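Long-range contacts in nucleoporin NUP82 (Saccharomyces cerevisiae, PDB 3PBP), which serves as a structural component of the yeast nuclear pore complex and takes part in mRNA and protein transport, here represented by its N-terminal domain: residues V143-I151 against R178-F187; L212-L223 against W263-I272. The protein carries 1 engineered substitution. One frame throughout, in Å; residues are numbered along the deposited sequence.

Contact 1 (V143-I151 against R178-F187); sequences VVLKEDDTI and RVNDITDLEF
Two successive blades of the N-terminal beta-propeller meet here, Leu-145 packing on Ile-182 and Leu-185, and Asp-149 reaching the backbone ahead of the second strand. Strands 143-146 and 182-187 lie in different sheets. Their axes pass 8.9 Å apart at 165°, so they face each other without pairing. Aliphatic side chains fill the interval. Leu-145 uses both methyls on Ile-182, with CD1 4.0 Å from Ile-182 CD1, and its CB meets Leu-185 CD2. Ile-151, across the hairpin, reaches CD1 of the same isoleucine at about a right angle. At the far end, Val-143 CG2 abuts the edge of the Phe-187 ring, 3.9 Å from CZ.

The hairpin turn is polar. CG of Asp-149 sits beside its own backbone N (chi1 -77°), which directs the carboxylate at the facing chain. Asp-149 OD1 accepts from Ile-182 N at 2.9 Å, and Asp-149 OD2 from Asp-181 N at 2.8 Å. Both donors stand well out of the carboxylate plane. Replacing Asp-149 with an alanine would probably leave these two amides without their acceptors and let the turn shift against the strand start. Arg-178, extended from CG to NE, gives NH2 to Asp-148 O at 2.7 Å. NH1 is taken by Asn-167 O. The side chain of Asn-167 also bonds Asp-149 O and Val-179 O, tying both segments to a third loop. Apolar packing between successive antiparallel sheets is typical of neighbouring beta-propeller blades; here the Asp-149 turn adds a polar link at one end.

Contact 2 (L212-L223 against W263-I272); sequences LPSVLLLNEKDL and WNSRFGKVDI
Val-215 to Leu-217 and Lys-269 to Asp-271 run antiparallel, their axes 4.6 Å apart at 159°. Leu-216 and Val-270 form the hydrogen-bonded pair, with Leu-216 N to Val-270 O at 2.9 Å and Val-270 N to Leu-216 O at 3.0 Å. Val-215 with Asp-271 and Leu-217 with Lys-269 are the non-hydrogen-bonded pairs. Beyond each end the chains stay joined, Ile-272 N to Ser-214 O and Leu-218 N to Gly-268 O. Gly-268 and Lys-269, both facing Asn-264, make a G1 beta bulge.

Ile-272 projects its CD1 between Leu-212 and Leu-216, 3.6 Å from Leu-216 CB. Leu-216 and Val-270 lie side by side on one face of the ladder. On the other face, Val-215 CG1 touches Lys-269 CD, while the lysine makes a cation-pi contact with Tyr-137.

Trp-263, just past helix 243-262, packs against the start of helix 220-235. Its CG is anti to the backbone N (chi1 179°), carrying the indole across to the other segment. Trp-263 NE1 donates to Leu-218 O at 2.7 Å, which fixes one edge of the ring. Leu-223 CD2 lies over one face, 3.7 Å from the centroid of the five-membered ring of Trp-263, a CH-pi contact. Ser-265 CA lies over the opposite face. Glu-220 passes its CB and CG by Trp-263 CH2 at about a right angle. Asn-219 OD1 caps the helix by accepting from Asp-222 N.

Helix 243-262 packs against the Val-270 face through Leu-259, which also touches Ile-272, and strand 215-217 bonds on to Tyr-137 and Lys-135.

In the fold
The contacts come in series along the chain: contact 1 closes at Phe-187, and contact 2 opens at Leu-212 after strands 194-198 and 204-208. Their centres are 26 Å apart and their nearest atoms about 6 Å, so they do not touch. Contact 1 is buried between sheets of the propeller. Contact 2 lies farther from the centre of the chain, at the base of the helices 220-235 and 243-262. Shared neighbours link them. His-133 meets both Phe-187 and Pro-213, and Ser-214 bonds Asp-155, at the end of the strand that Ile-151 begins. Both lie within the region that interacts with NUP116.

Contact 1 (V143-I151 against R178-F187)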
loop_
_atom_site.group_PDB
_atom_site.type_symbol
_atom_site.label_atom_id
_atom_site.label_comp_id
_atom_site.label_asym_id
_atom_site.label_seq_id
_atom_site.Cartn_x
_atom_site.Cartn_y
_atom_site.Cartn_z
ATOM N N VAL A 143 -3.656 -2.727 -10.293
ATOM C CA VAL A 143 -2.734 -3.089 -9.236
ATOM C C VAL A 143 -3.308 -4.289 -8.507
ATOM O O VAL A 143 -4.451 -4.255 -8.045
ATOM C CB VAL A 143 -2.556 -1.905 -8.279
ATOM C CG1 VAL A 143 -1.504 -2.212 -7.226
ATOM C CG2 VAL A 143 -2.185 -0.685 -9.076
ATOM N N VAL A 144 -2.522 -5.355 -8.405
ATOM C CA VAL A 144 -2.999 -6.569 -7.760
ATOM C C VAL A 144 -2.197 -6.980 -6.532
ATOM O O VAL A 144 -0.983 -7.180 -6.613
ATOM C CB VAL A 144 -3.018 -7.749 -8.788
ATOM C CG1 VAL A 144 -3.541 -9.017 -8.130
ATOM C CG2 VAL A 144 -3.884 -7.376 -9.992
ATOM N N LEU A 145 -2.881 -7.098 -5.399
ATOM C CA LEU A 145 -2.249 -7.531 -4.155
ATOM C C LEU A 145 -2.621 -9.002 -3.919
ATOM O O LEU A 145 -3.808 -9.359 -3.941
ATOM C CB LEU A 145 -2.745 -6.693 -2.971
ATOM C CG LEU A 145 -2.353 -7.251 -1.603
ATOM C CD1 LEU A 145 -0.872 -6.987 -1.373
ATOM C CD2 LEU A 145 -3.187 -6.614 -0.507
ATOM N N LYS A 146 -1.620 -9.852 -3.699
ATOM C CA LYS A 146 -1.881 -11.281 -3.453
ATOM C C LYS A 146 -1.627 -11.681 -1.986
ATOM O O LYS A 146 -1.066 -10.895 -1.220
ATOM C CB LYS A 146 -1.010 -12.131 -4.392
ATOM C CG LYS A 146 -1.437 -12.067 -5.853
ATOM C CD LYS A 146 -0.405 -12.707 -6.774
ATOM C CE LYS A 146 -0.901 -12.735 -8.212
ATOM N NZ LYS A 146 0.203 -13.003 -9.159
ATOM N N GLU A 147 -2.053 -12.885 -1.591
ATOM C CA GLU A 147 -1.823 -13.369 -0.224
ATOM C C GLU A 147 -0.329 -13.267 0.046
ATOM O O GLU A 147 0.124 -13.170 1.186
ATOM C CB GLU A 147 -2.262 -14.816 -0.090
ATOM C CG GLU A 147 -3.749 -15.002 -0.210
ATOM C CD GLU A 147 -4.510 -14.081 0.720
ATOM O OE1 GLU A 147 -4.095 -13.961 1.898
ATOM O OE2 GLU A 147 -5.522 -13.484 0.279
ATOM N N ASP A 148 0.413 -13.297 -1.057
ATOM C CA ASP A 148 1.863 -13.178 -1.121
ATOM C C ASP A 148 2.403 -11.964 -0.375
ATOM O O ASP A 148 3.507 -11.995 0.166
ATOM C CB ASP A 148 2.261 -12.974 -2.574
ATOM C CG ASP A 148 3.013 -14.112 -3.126
ATOM O OD1 ASP A 148 3.691 -14.782 -2.330
ATOM O OD2 ASP A 148 2.938 -14.325 -4.356
ATOM N N ASP A 149 1.609 -10.890 -0.406
ATOM C CA ASP A 149 1.948 -9.576 0.141
ATOM C C ASP A 149 2.716 -8.951 -1.022
ATOM O O ASP A 149 3.360 -7.912 -0.916
ATOM C CB ASP A 149 2.825 -9.665 1.395
ATOM C CG ASP A 149 2.033 -10.052 2.628
ATOM O OD1 ASP A 149 0.896 -9.543 2.783
ATOM O OD2 ASP A 149 2.555 -10.854 3.440
ATOM N N THR A 150 2.613 -9.633 -2.149
ATOM C CA THR A 150 3.240 -9.227 -3.377
ATOM C C THR A 150 2.243 -8.267 -4.061
ATOM O O THR A 150 1.023 -8.473 -3.994
ATOM C CB THR A 150 3.522 -10.500 -4.241
ATOM O OG1 THR A 150 4.635 -10.258 -5.104
ATOM C CG2 THR A 150 2.304 -10.884 -5.084
ATOM N N ILE A 151 2.751 -7.208 -4.689
ATOM C CA ILE A 151 1.885 -6.241 -5.377
ATOM C C ILE A 151 2.307 -6.181 -6.842
ATOM O O ILE A 151 3.455 -5.879 -7.155
ATOM C CB ILE A 151 1.995 -4.838 -4.732
ATOM C CG1 ILE A 151 1.612 -4.924 -3.245
ATOM C CG2 ILE A 151 1.087 -3.852 -5.465
ATOM C CD1 ILE A 151 1.970 -3.699 -2.431
ATOM N N ARG A 178 10.992 -7.368 4.174
ATOM C CA ARG A 178 10.168 -6.534 3.282
ATOM C C ARG A 178 8.803 -6.400 3.987
ATOM O O ARG A 178 8.615 -6.945 5.088
ATOM C CB ARG A 178 9.974 -7.229 1.935
ATOM C CG ARG A 178 9.466 -8.654 2.121
ATOM C CD ARG A 178 8.654 -9.154 0.956
ATOM N NE ARG A 178 7.772 -10.228 1.398
ATOM C CZ ARG A 178 6.771 -10.719 0.680
ATOM N NH1 ARG A 178 6.521 -10.238 -0.528
ATOM N NH2 ARG A 178 6.008 -11.676 1.180
ATOM N N VAL A 179 7.847 -5.706 3.367
ATOM C CA VAL A 179 6.536 -5.544 3.995
ATOM C C VAL A 179 5.682 -6.809 3.914
ATOM O O VAL A 179 5.376 -7.293 2.825
ATOM C CB VAL A 179 5.740 -4.395 3.367
ATOM C CG1 VAL A 179 4.503 -4.112 4.198
ATOM C CG2 VAL A 179 6.605 -3.174 3.263
ATOM N N ASN A 180 5.290 -7.327 5.075
ATOM C CA ASN A 180 4.473 -8.531 5.160
ATOM C C ASN A 180 3.145 -8.250 5.832
ATOM O O ASN A 180 2.988 -7.245 6.520
ATOM C CB ASN A 180 5.208 -9.614 5.952
ATOM C CG ASN A 180 6.406 -10.173 5.201
ATOM O OD1 ASN A 180 6.246 -10.968 4.266
ATOM N ND2 ASN A 180 7.615 -9.749 5.589
ATOM N N ASP A 181 2.189 -9.147 5.619
ATOM C CA ASP A 181 0.857 -9.028 6.208
ATOM C C ASP A 181 0.092 -7.756 5.832
ATOM O O ASP A 181 -0.413 -7.048 6.702
ATOM C CB ASP A 181 0.970 -9.124 7.730
ATOM C CG ASP A 181 1.742 -10.364 8.184
ATOM O OD1 ASP A 181 1.170 -11.482 8.134
ATOM O OD2 ASP A 181 2.925 -10.221 8.582
ATOM N N ILE A 182 -0.008 -7.471 4.539
ATOM C CA ILE A 182 -0.731 -6.295 4.080
ATOM C C ILE A 182 -2.230 -6.593 4.117
ATOM O O ILE A 182 -2.671 -7.586 3.554
ATOM C CB ILE A 182 -0.316 -5.939 2.646
ATOM C CG1 ILE A 182 1.208 -5.816 2.578
ATOM C CG2 ILE A 182 -0.975 -4.649 2.220
ATOM C CD1 ILE A 182 1.755 -5.437 1.225
ATOM N N THR A 183 -3.010 -5.746 4.783
ATOM C CA THR A 183 -4.459 -5.950 4.867
ATOM C C THR A 183 -5.186 -5.080 3.873
ATOM O O THR A 183 -6.277 -5.438 3.421
ATOM C CB THR A 183 -5.068 -5.524 6.215
ATOM O OG1 THR A 183 -4.245 -5.986 7.280
ATOM C CG2 THR A 183 -6.480 -6.104 6.370
ATOM N N ASP A 184 -4.606 -3.921 3.567
ATOM C CA ASP A 184 -5.253 -2.980 2.667
ATOM C C ASP A 184 -4.261 -2.126 1.898
ATOM O O ASP A 184 -3.095 -1.994 2.256
ATOM C CB ASP A 184 -6.220 -2.098 3.468
ATOM C CG ASP A 184 -7.333 -1.507 2.613
ATOM O OD1 ASP A 184 -7.423 -1.839 1.416
ATOM O OD2 ASP A 184 -8.129 -0.705 3.147
ATOM N N LEU A 185 -4.768 -1.544 0.824
ATOM C CA LEU A 185 -4.009 -0.717 -0.097
ATOM C C LEU A 185 -4.855 0.496 -0.415
ATOM O O LEU A 185 -6.091 0.413 -0.458
ATOM C CB LEU A 185 -3.792 -1.490 -1.384
ATOM C CG LEU A 185 -2.377 -1.815 -1.795
ATOM C CD1 LEU A 185 -1.619 -2.391 -0.611
ATOM C CD2 LEU A 185 -2.434 -2.782 -2.959
ATOM N N GLU A 186 -4.193 1.612 -0.668
ATOM C CA GLU A 186 -4.904 2.835 -0.972
ATOM C C GLU A 186 -3.956 3.830 -1.620
ATOM O O GLU A 186 -2.833 4.030 -1.173
ATOM C CB GLU A 186 -5.500 3.408 0.329
ATOM C CG GLU A 186 -6.286 4.716 0.213
ATOM C CD GLU A 186 -7.520 4.615 -0.680
ATOM O OE1 GLU A 186 -8.161 3.539 -0.694
ATOM O OE2 GLU A 186 -7.854 5.626 -1.353
ATOM N N PHE A 187 -4.413 4.446 -2.695
ATOM C CA PHE A 187 -3.603 5.435 -3.373
ATOM C C PHE A 187 -3.760 6.810 -2.736
ATOM O O PHE A 187 -4.839 7.196 -2.294
ATOM C CB PHE A 187 -4.003 5.530 -4.841
ATOM C CG PHE A 187 -3.263 4.588 -5.740
ATOM C CD1 PHE A 187 -1.995 4.908 -6.218
ATOM C CD2 PHE A 187 -3.837 3.372 -6.118
ATOM C CE1 PHE A 187 -1.294 4.021 -7.070
ATOM C CE2 PHE A 187 -3.141 2.481 -6.968
ATOM C CZ PHE A 187 -1.867 2.811 -7.443
#

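Contact 2 (L212-L223 against W263-I272)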
loop_
_atom_site.group_PDB
_atom_site.type_symbol
_atom_site.label_atom_id
_atom_site.label_comp_id
_atom_site.label_asym_id
_atom_site.label_seq_id
_atom_site.Cartn_x
_atom_site.Cartn_y
_atom_site.Cartn_z
ATOM N N LEU A 212 4.322 4.136 -10.241
ATOM C CA LEU A 212 3.848 4.544 -11.554
ATOM C C LEU A 212 3.390 3.477 -12.531
ATOM O O LEU A 212 3.887 2.361 -12.537
ATOM C CB LEU A 212 4.950 5.377 -12.214
ATOM C CG LEU A 212 5.623 6.376 -11.260
ATOM C CD1 LEU A 212 7.000 6.742 -11.766
ATOM C CD2 LEU A 212 4.756 7.599 -11.112
ATOM N N PRO A 213 2.411 3.823 -13.379
ATOM C CA PRO A 213 1.878 2.902 -14.390
ATOM C C PRO A 213 2.841 3.020 -15.587
ATOM O O PRO A 213 3.853 3.704 -15.475
ATOM C CB PRO A 213 0.488 3.477 -14.664
ATOM C CG PRO A 213 0.723 4.930 -14.566
ATOM C CD PRO A 213 1.619 5.068 -13.339
ATOM N N SER A 214 2.556 2.376 -16.713
ATOM C CA SER A 214 3.466 2.463 -17.863
ATOM C C SER A 214 3.269 3.766 -18.639
ATOM O O SER A 214 4.175 4.224 -19.353
ATOM C CB SER A 214 3.241 1.288 -18.802
ATOM O OG SER A 214 1.996 1.445 -19.462
ATOM N N VAL A 215 2.081 4.354 -18.511
ATOM C CA VAL A 215 1.766 5.616 -19.179
ATOM C C VAL A 215 0.983 6.438 -18.167
ATOM O O VAL A 215 -0.205 6.207 -17.939
ATOM C CB VAL A 215 0.918 5.396 -20.450
ATOM C CG1 VAL A 215 0.609 6.712 -21.103
ATOM C CG2 VAL A 215 1.655 4.497 -21.406
ATOM N N LEU A 216 1.671 7.400 -17.568
ATOM C CA LEU A 216 1.112 8.250 -16.535
ATOM C C LEU A 216 0.216 9.398 -16.986
ATOM O O LEU A 216 0.596 10.198 -17.851
ATOM C CB LEU A 216 2.258 8.808 -15.707
ATOM C CG LEU A 216 1.950 9.627 -14.460
ATOM C CD1 LEU A 216 1.416 8.729 -13.365
ATOM C CD2 LEU A 216 3.239 10.324 -14.009
ATOM N N LEU A 217 -0.978 9.470 -16.382
ATOM C CA LEU A 217 -1.942 10.548 -16.646
ATOM C C LEU A 217 -1.481 11.713 -15.777
ATOM O O LEU A 217 -1.449 11.620 -14.553
ATOM C CB LEU A 217 -3.348 10.155 -16.211
ATOM C CG LEU A 217 -4.438 9.976 -17.269
ATOM C CD1 LEU A 217 -5.782 10.112 -16.576
ATOM C CD2 LEU A 217 -4.312 11.001 -18.384
ATOM N N LEU A 218 -1.117 12.817 -16.402
ATOM C CA LEU A 218 -0.641 13.957 -15.637
ATOM C C LEU A 218 -1.005 15.264 -16.342
ATOM O O LEU A 218 -0.570 15.497 -17.463
ATOM C CB LEU A 218 0.878 13.833 -15.487
ATOM C CG LEU A 218 1.626 14.631 -14.420
ATOM C CD1 LEU A 218 1.143 14.224 -13.054
ATOM C CD2 LEU A 218 3.100 14.365 -14.535
ATOM N N ASN A 219 -1.818 16.110 -15.708
ATOM C CA ASN A 219 -2.169 17.369 -16.348
ATOM C C ASN A 219 -1.077 18.385 -16.076
ATOM O O ASN A 219 -0.178 18.149 -15.267
ATOM C CB ASN A 219 -3.543 17.897 -15.890
ATOM C CG ASN A 219 -3.627 18.187 -14.389
ATOM O OD1 ASN A 219 -2.634 18.495 -13.740
ATOM N ND2 ASN A 219 -4.836 18.125 -13.848
ATOM N N GLU A 220 -1.148 19.519 -16.753
ATOM C CA GLU A 220 -0.122 20.535 -16.601
ATOM C C GLU A 220 0.050 21.075 -15.182
ATOM O O GLU A 220 1.174 21.301 -14.747
ATOM C CB GLU A 220 -0.381 21.690 -17.562
ATOM C CG GLU A 220 0.875 22.471 -17.854
ATOM C CD GLU A 220 0.603 23.751 -18.594
ATOM O OE1 GLU A 220 -0.106 24.625 -18.034
ATOM O OE2 GLU A 220 1.100 23.878 -19.737
ATOM N N LYS A 221 -1.062 21.285 -14.481
ATOM C CA LYS A 221 -1.058 21.792 -13.112
ATOM C C LYS A 221 -0.296 20.837 -12.217
ATOM O O LYS A 221 0.593 21.254 -11.474
ATOM C CB LYS A 221 -2.497 21.921 -12.610
ATOM C CG LYS A 221 -2.667 22.398 -11.192
ATOM C CD LYS A 221 -4.138 22.406 -10.830
ATOM C CE LYS A 221 -4.351 22.743 -9.353
ATOM N NZ LYS A 221 -5.762 22.515 -8.869
ATOM N N ASP A 222 -0.646 19.554 -12.295
ATOM C CA ASP A 222 0.009 18.528 -11.489
ATOM C C ASP A 222 1.462 18.288 -11.887
ATOM O O ASP A 222 2.295 18.005 -11.027
ATOM C CB ASP A 222 -0.758 17.205 -11.558
ATOM C CG ASP A 222 -2.081 17.260 -10.822
ATOM O OD1 ASP A 222 -2.187 18.027 -9.835
ATOM O OD2 ASP A 222 -3.009 16.523 -11.228
ATOM N N LEU A 223 1.768 18.386 -13.179
ATOM C CA LEU A 223 3.143 18.188 -13.621
ATOM C C LEU A 223 4.051 19.262 -12.995
ATOM O O LEU A 223 5.168 18.974 -12.552
ATOM C CB LEU A 223 3.234 18.247 -15.150
ATOM C CG LEU A 223 4.645 18.443 -15.719
ATOM C CD1 LEU A 223 5.560 17.358 -15.200
ATOM C CD2 LEU A 223 4.602 18.418 -17.229
ATOM N N TRP A 263 6.636 14.951 -21.546
ATOM C CA TRP A 263 5.222 15.106 -21.291
ATOM C C TRP A 263 4.520 15.560 -22.563
ATOM O O TRP A 263 4.976 16.501 -23.219
ATOM C CB TRP A 263 5.016 16.142 -20.190
ATOM C CG TRP A 263 3.586 16.380 -19.865
ATOM C CD1 TRP A 263 2.711 15.489 -19.320
ATOM C CD2 TRP A 263 2.864 17.598 -20.036
ATOM N NE1 TRP A 263 1.487 16.078 -19.135
ATOM C CE2 TRP A 263 1.553 17.376 -19.564
ATOM C CE3 TRP A 263 3.195 18.861 -20.538
ATOM C CZ2 TRP A 263 0.570 18.371 -19.579
ATOM C CZ3 TRP A 263 2.214 19.854 -20.552
ATOM C CH2 TRP A 263 0.918 19.600 -20.073
ATOM N N ASN A 264 3.425 14.877 -22.909
ATOM C CA ASN A 264 2.614 15.210 -24.085
ATOM C C ASN A 264 1.484 16.106 -23.586
ATOM O O ASN A 264 0.534 15.624 -22.994
ATOM C CB ASN A 264 2.029 13.931 -24.688
ATOM C CG ASN A 264 1.169 14.198 -25.909
ATOM O OD1 ASN A 264 0.277 15.055 -25.893
ATOM N ND2 ASN A 264 1.427 13.453 -26.977
ATOM N N SER A 265 1.573 17.403 -23.829
ATOM C CA SER A 265 0.550 18.308 -23.321
ATOM C C SER A 265 -0.852 18.103 -23.871
ATOM O O SER A 265 -1.837 18.282 -23.157
ATOM C CB SER A 265 0.973 19.775 -23.522
ATOM O OG SER A 265 0.942 20.178 -24.869
ATOM N N ARG A 266 -0.948 17.720 -25.135
ATOM C CA ARG A 266 -2.252 17.534 -25.742
ATOM C C ARG A 266 -3.029 16.342 -25.225
ATOM O O ARG A 266 -4.246 16.288 -25.370
ATOM C CB ARG A 266 -2.119 17.483 -27.263
ATOM C CG ARG A 266 -2.037 18.888 -27.873
ATOM C CD ARG A 266 -1.891 18.829 -29.377
ATOM N NE ARG A 266 -2.962 18.042 -29.975
ATOM C CZ ARG A 266 -2.955 17.605 -31.228
ATOM N NH1 ARG A 266 -1.930 17.879 -32.022
ATOM N NH2 ARG A 266 -3.967 16.879 -31.681
ATOM N N PHE A 267 -2.341 15.384 -24.618
ATOM C CA PHE A 267 -3.020 14.224 -24.054
ATOM C C PHE A 267 -2.868 14.211 -22.549
ATOM O O PHE A 267 -3.505 13.414 -21.864
ATOM C CB PHE A 267 -2.463 12.933 -24.633
ATOM C CG PHE A 267 -2.848 12.714 -26.051
ATOM C CD1 PHE A 267 -2.253 13.463 -27.065
ATOM C CD2 PHE A 267 -3.839 11.788 -26.383
ATOM C CE1 PHE A 267 -2.640 13.292 -28.395
ATOM C CE2 PHE A 267 -4.237 11.606 -27.710
ATOM C CZ PHE A 267 -3.637 12.359 -28.720
ATOM N N GLY A 268 -2.025 15.112 -22.050
ATOM C CA GLY A 268 -1.782 15.207 -20.626
ATOM C C GLY A 268 -1.303 13.884 -20.088
ATOM O O GLY A 268 -1.772 13.422 -19.050
ATOM N N LYS A 269 -0.365 13.270 -20.799
ATOM C CA LYS A 269 0.171 11.985 -20.394
ATOM C C LYS A 269 1.662 11.969 -20.662
ATOM O O LYS A 269 2.184 12.869 -21.309
ATOM C CB LYS A 269 -0.500 10.870 -21.192
ATOM C CG LYS A 269 -0.220 10.955 -22.674
ATOM C CD LYS A 269 -0.505 9.658 -23.384
ATOM C CE LYS A 269 0.220 9.616 -24.717
ATOM N NZ LYS A 269 0.194 8.245 -25.300
ATOM N N VAL A 270 2.340 10.942 -20.154
ATOM C CA VAL A 270 3.780 10.781 -20.340
ATOM C C VAL A 270 4.131 9.310 -20.154
ATOM O O VAL A 270 3.586 8.652 -19.275
ATOM C CB VAL A 270 4.585 11.651 -19.340
ATOM C CG1 VAL A 270 4.245 11.277 -17.909
ATOM C CG2 VAL A 270 6.063 11.485 -19.596
ATOM N N ASP A 271 5.016 8.790 -21.001
ATOM C CA ASP A 271 5.422 7.387 -20.910
ATOM C C ASP A 271 6.455 7.196 -19.823
ATOM O O ASP A 271 7.304 8.062 -19.605
ATOM C CB ASP A 271 6.013 6.901 -22.227
ATOM C CG ASP A 271 4.989 6.855 -23.333
ATOM O OD1 ASP A 271 3.928 6.241 -23.107
ATOM O OD2 ASP A 271 5.240 7.423 -24.424
ATOM N N ILE A 272 6.394 6.053 -19.150
ATOM C CA ILE A 272 7.338 5.764 -18.087
ATOM C C ILE A 272 8.000 4.414 -18.279
ATOM O O ILE A 272 7.343 3.379 -18.230
ATOM C CB ILE A 272 6.637 5.848 -16.732
ATOM C CG1 ILE A 272 6.179 7.302 -16.520
ATOM C CG2 ILE A 272 7.561 5.346 -15.631
ATOM C CD1 ILE A 272 5.597 7.599 -15.179
#